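Local coordinates for RNA 2',3'-cyclic phosphodiesterase (Deinococcus radiodurans, PDB 5H7E), which belongs to the LigT-like phosphoesterases of the 2H clan and represents the core domain of such an enzyme, at residues A[4-9]-A[51-56]. Numbering follows the deposited sequence.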
ATOM      1  N   SER A   4     -23.228   5.392   7.738  1.00 40.81           N
ATOM      2  CA  SER A   4     -21.994   4.624   7.819  1.00 37.26           C
ATOM      3  C   SER A   4     -21.102   4.895   6.606  1.00 34.75           C
ATOM      4  O   SER A   4     -21.559   5.259   5.513  1.00 40.83           O
ATOM      5  CB  SER A   4     -22.277   3.128   7.932  1.00 63.96           C
ATOM      6  OG  SER A   4     -22.925   2.651   6.772  1.00 72.52           O
ATOM      7  N   THR A   5     -19.810   4.768   6.832  1.00 33.17           N
ATOM      8  CA  THR A   5     -18.801   4.980   5.809  1.00 30.90           C
ATOM      9  C   THR A   5     -17.912   3.752   5.785  1.00 31.70           C
ATOM     10  O   THR A   5     -17.902   2.957   6.727  1.00 34.99           O
ATOM     11  CB  THR A   5     -17.941   6.216   6.084  1.00 35.41           C
ATOM     12  OG1 THR A   5     -17.394   6.122   7.402  1.00 34.57           O
ATOM     13  CG2 THR A   5     -18.781   7.530   5.977  1.00 33.28           C
ATOM     14  N   TYR A   6     -17.112   3.651   4.731  1.00 27.51           N
ATOM     15  CA  TYR A   6     -16.115   2.612   4.547  1.00 27.27           C
ATOM     16  C   TYR A   6     -14.713   3.187   4.694  1.00 29.56           C
ATOM     17  O   TYR A   6     -14.443   4.294   4.242  1.00 27.96           O
ATOM     18  CB  TYR A   6     -16.209   1.998   3.145  1.00 29.08           C
ATOM     19  CG  TYR A   6     -17.490   1.251   2.832  1.00 31.28           C
ATOM     20  CD1 TYR A   6     -18.292   0.741   3.830  1.00 39.14           C
ATOM     21  CD2 TYR A   6     -17.876   1.044   1.509  1.00 37.83           C
ATOM     22  CE1 TYR A   6     -19.437   0.047   3.524  1.00 43.17           C
ATOM     23  CE2 TYR A   6     -19.031   0.332   1.198  1.00 41.44           C
ATOM     24  CZ  TYR A   6     -19.796  -0.161   2.203  1.00 47.73           C
ATOM     25  OH  TYR A   6     -20.953  -0.854   1.896  1.00 45.73           O
ATOM     26  N   ARG A   7     -13.776   2.368   5.200  1.00 27.11           N
ATOM     27  CA  ARG A   7     -12.347   2.688   5.151  1.00 25.68           C
ATOM     28  C   ARG A   7     -11.787   1.982   3.941  1.00 29.08           C
ATOM     29  O   ARG A   7     -11.813   0.740   3.885  1.00 27.21           O
ATOM     30  CB  ARG A   7     -11.573   2.219   6.389  1.00 31.14           C
ATOM     31  CG  ARG A   7     -12.093   2.736   7.698  1.00 37.93           C
ATOM     32  CD  ARG A   7     -11.230   2.239   8.863  1.00 45.11           C
ATOM     33  NE  ARG A   7     -11.701   2.815  10.112  1.00 60.40           N
ATOM     34  CZ  ARG A   7     -10.948   2.940  11.197  1.00 68.89           C
ATOM     35  NH1 ARG A   7      -9.684   2.522  11.170  1.00 71.00           N
ATOM     36  NH2 ARG A   7     -11.450   3.487  12.300  1.00 65.08           N
ATOM     37  N   LEU A   8     -11.324   2.767   2.958  1.00 21.41           N
ATOM     38  CA  LEU A   8     -10.897   2.175   1.706  1.00 21.84           C
ATOM     39  C   LEU A   8      -9.459   2.581   1.446  1.00 19.59           C
ATOM     40  O   LEU A   8      -8.964   3.573   1.980  1.00 21.62           O
ATOM     41  CB  LEU A   8     -11.721   2.629   0.505  1.00 22.48           C
ATOM     42  CG  LEU A   8     -13.226   2.362   0.653  1.00 23.10           C
ATOM     43  CD1 LEU A   8     -13.948   2.912  -0.596  1.00 27.16           C
ATOM     44  CD2 LEU A   8     -13.534   0.872   0.797  1.00 27.34           C
ATOM     45  N   PHE A   9      -8.770   1.792   0.616  1.00 19.83           N
ATOM     46  CA  PHE A   9      -7.464   2.261   0.168  1.00 19.17           C
ATOM     47  C   PHE A   9      -7.143   1.614  -1.162  1.00 18.61           C
ATOM     48  O   PHE A   9      -7.644   0.542  -1.473  1.00 19.41           O
ATOM     49  CB  PHE A   9      -6.331   2.005   1.203  1.00 22.41           C
ATOM     50  CG  PHE A   9      -6.144   0.560   1.582  1.00 19.97           C
ATOM     51  CD1 PHE A   9      -6.950  -0.032   2.562  1.00 22.94           C
ATOM     52  CD2 PHE A   9      -5.107  -0.175   1.000  1.00 23.15           C
ATOM     53  CE1 PHE A   9      -6.752  -1.360   2.943  1.00 25.64           C
ATOM     54  CE2 PHE A   9      -4.896  -1.498   1.376  1.00 21.23           C
ATOM     55  CZ  PHE A   9      -5.692  -2.102   2.339  1.00 21.70           C
ATOM     56  N   VAL A  51     -15.409   6.790   3.458  1.00 26.84           N
ATOM     57  CA  VAL A  51     -16.051   6.954   2.153  1.00 26.12           C
ATOM     58  C   VAL A  51     -17.518   6.563   2.277  1.00 29.95           C
ATOM     59  O   VAL A  51     -17.807   5.414   2.642  1.00 29.69           O
ATOM     60  CB  VAL A  51     -15.362   6.110   1.086  1.00 23.81           C
ATOM     61  CG1 VAL A  51     -16.022   6.360  -0.234  1.00 30.51           C
ATOM     62  CG2 VAL A  51     -13.845   6.447   1.030  1.00 23.15           C
ATOM     63  N   PRO A  52     -18.454   7.443   1.953  1.00 28.44           N
ATOM     64  CA  PRO A  52     -19.854   7.040   1.910  1.00 32.07           C
ATOM     65  C   PRO A  52     -20.038   5.967   0.851  1.00 32.83           C
ATOM     66  O   PRO A  52     -19.479   6.062  -0.245  1.00 29.74           O
ATOM     67  CB  PRO A  52     -20.593   8.341   1.556  1.00 33.73           C
ATOM     68  CG  PRO A  52     -19.595   9.474   1.827  1.00 34.29           C
ATOM     69  CD  PRO A  52     -18.247   8.867   1.596  1.00 29.90           C
ATOM     70  N   PRO A  53     -20.791   4.900   1.142  1.00 33.84           N
ATOM     71  CA  PRO A  53     -20.854   3.774   0.174  1.00 34.29           C
ATOM     72  C   PRO A  53     -21.359   4.198  -1.203  1.00 33.98           C
ATOM     73  O   PRO A  53     -20.935   3.631  -2.222  1.00 37.61           O
ATOM     74  CB  PRO A  53     -21.811   2.775   0.856  1.00 41.33           C
ATOM     75  CG  PRO A  53     -21.688   3.082   2.311  1.00 45.88           C
ATOM     76  CD  PRO A  53     -21.454   4.591   2.418  1.00 37.94           C
ATOM     77  N   GLU A  54     -22.163   5.248  -1.276  1.00 35.07           N
ATOM     78  CA  GLU A  54     -22.654   5.706  -2.571  1.00 38.49           C
ATOM     79  C   GLU A  54     -21.558   6.299  -3.449  1.00 36.08           C
ATOM     80  O   GLU A  54     -21.794   6.519  -4.641  1.00 41.13           O
ATOM     81  CB  GLU A  54     -23.777   6.734  -2.376  1.00 48.06           C
ATOM     82  CG  GLU A  54     -23.397   7.861  -1.418  1.00 54.82           C
ATOM     83  CD  GLU A  54     -23.868   7.628   0.035  1.00 62.28           C
ATOM     84  OE1 GLU A  54     -24.305   8.633   0.651  1.00 71.92           O
ATOM     85  OE2 GLU A  54     -23.797   6.473   0.562  1.00 48.48           O
ATOM     86  N   ARG A  55     -20.364   6.537  -2.909  1.00 32.66           N
ATOM     87  CA  ARG A  55     -19.270   7.083  -3.698  1.00 31.86           C
ATOM     88  C   ARG A  55     -18.357   6.009  -4.254  1.00 28.94           C
ATOM     89  O   ARG A  55     -17.429   6.347  -4.987  1.00 32.38           O
ATOM     90  CB  ARG A  55     -18.424   8.063  -2.868  1.00 31.74           C
ATOM     91  CG  ARG A  55     -19.198   9.297  -2.332  1.00 38.27           C
ATOM     92  CD  ARG A  55     -20.088   9.965  -3.395  1.00 38.48           C
ATOM     93  NE  ARG A  55     -19.357  10.415  -4.581  1.00 37.93           N
ATOM     94  CZ  ARG A  55     -18.585  11.496  -4.621  1.00 39.12           C
ATOM     95  NH1 ARG A  55     -17.955  11.833  -5.757  1.00 34.49           N
ATOM     96  NH2 ARG A  55     -18.442  12.251  -3.528  1.00 37.37           N
ATOM     97  N   VAL A  56     -18.592   4.739  -3.926  1.00 31.32           N
ATOM     98  CA  VAL A  56     -17.650   3.700  -4.318  1.00 29.25           C
ATOM     99  C   VAL A  56     -17.616   3.536  -5.831  1.00 30.92           C
ATOM    100  O   VAL A  56     -16.558   3.307  -6.415  1.00 29.39           O
ATOM    101  CB  VAL A  56     -17.981   2.380  -3.615  1.00 32.96           C
ATOM    102  CG1 VAL A  56     -17.093   1.263  -4.146  1.00 37.97           C
ATOM    103  CG2 VAL A  56     -17.790   2.546  -2.100  1.00 34.60           C
TER
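Tyr6 and Val51 face each other as a hydrogen-bonded antiparallel pair, a worked example of how one residue pair can bring the start of a strand against the turn that leads into a helix. Both bonds are 2.8 Å long, Tyr6 N to Val51 O and Val51 N to Tyr6 O. The second is almost straight, 178° at the hydrogen, and lies in the carbonyl plane, whereas in the first the donor is tilted out of that plane. Val51 O also meets Thr5 CA in a bent C-H contact.

The Tyr6 side chain can be followed outward. Its CB and CG pass Val51 O, and with CG set anti to the carbonyl carbon (chi1 -65°) the ring extends over the turn. There CD2 meets Val56 CG2 at 3.9 Å, near the ring plane and at its edge. CE2 touches Pro53 CB at 3.7 Å, CE1 nears Pro53 CG, and CZ and OH rest against both CB and CG. Pro53 CG sits over one ring face, 4.0 Å from the centroid and 19° off the normal, a CH-pi contact offset toward the rim. The neighbouring CD of the same proline packs 3.2 Å from Ser4 O.

Leu8, next on this side of strand 6-13, sends CD1 to Val51 CB at 3.9 Å and on to Val56 CG2. Leu59 of helix 56-67 joins both Leu8 and Val51, while Tyr6 and Leu8 also touch Arg158 of strand 148-160.

Between the two segments, hydrogen bonding is confined to one backbone pair, which fixes the register, while side-chain packing is apolar. The C-H groups of Pro53, probably somewhat polarised by the ring nitrogen, suit both the tyrosine face and Ser4 O, so shape and weak C-H interactions join the beginning of the strand to the 3-10 turn ahead of helix 56-67.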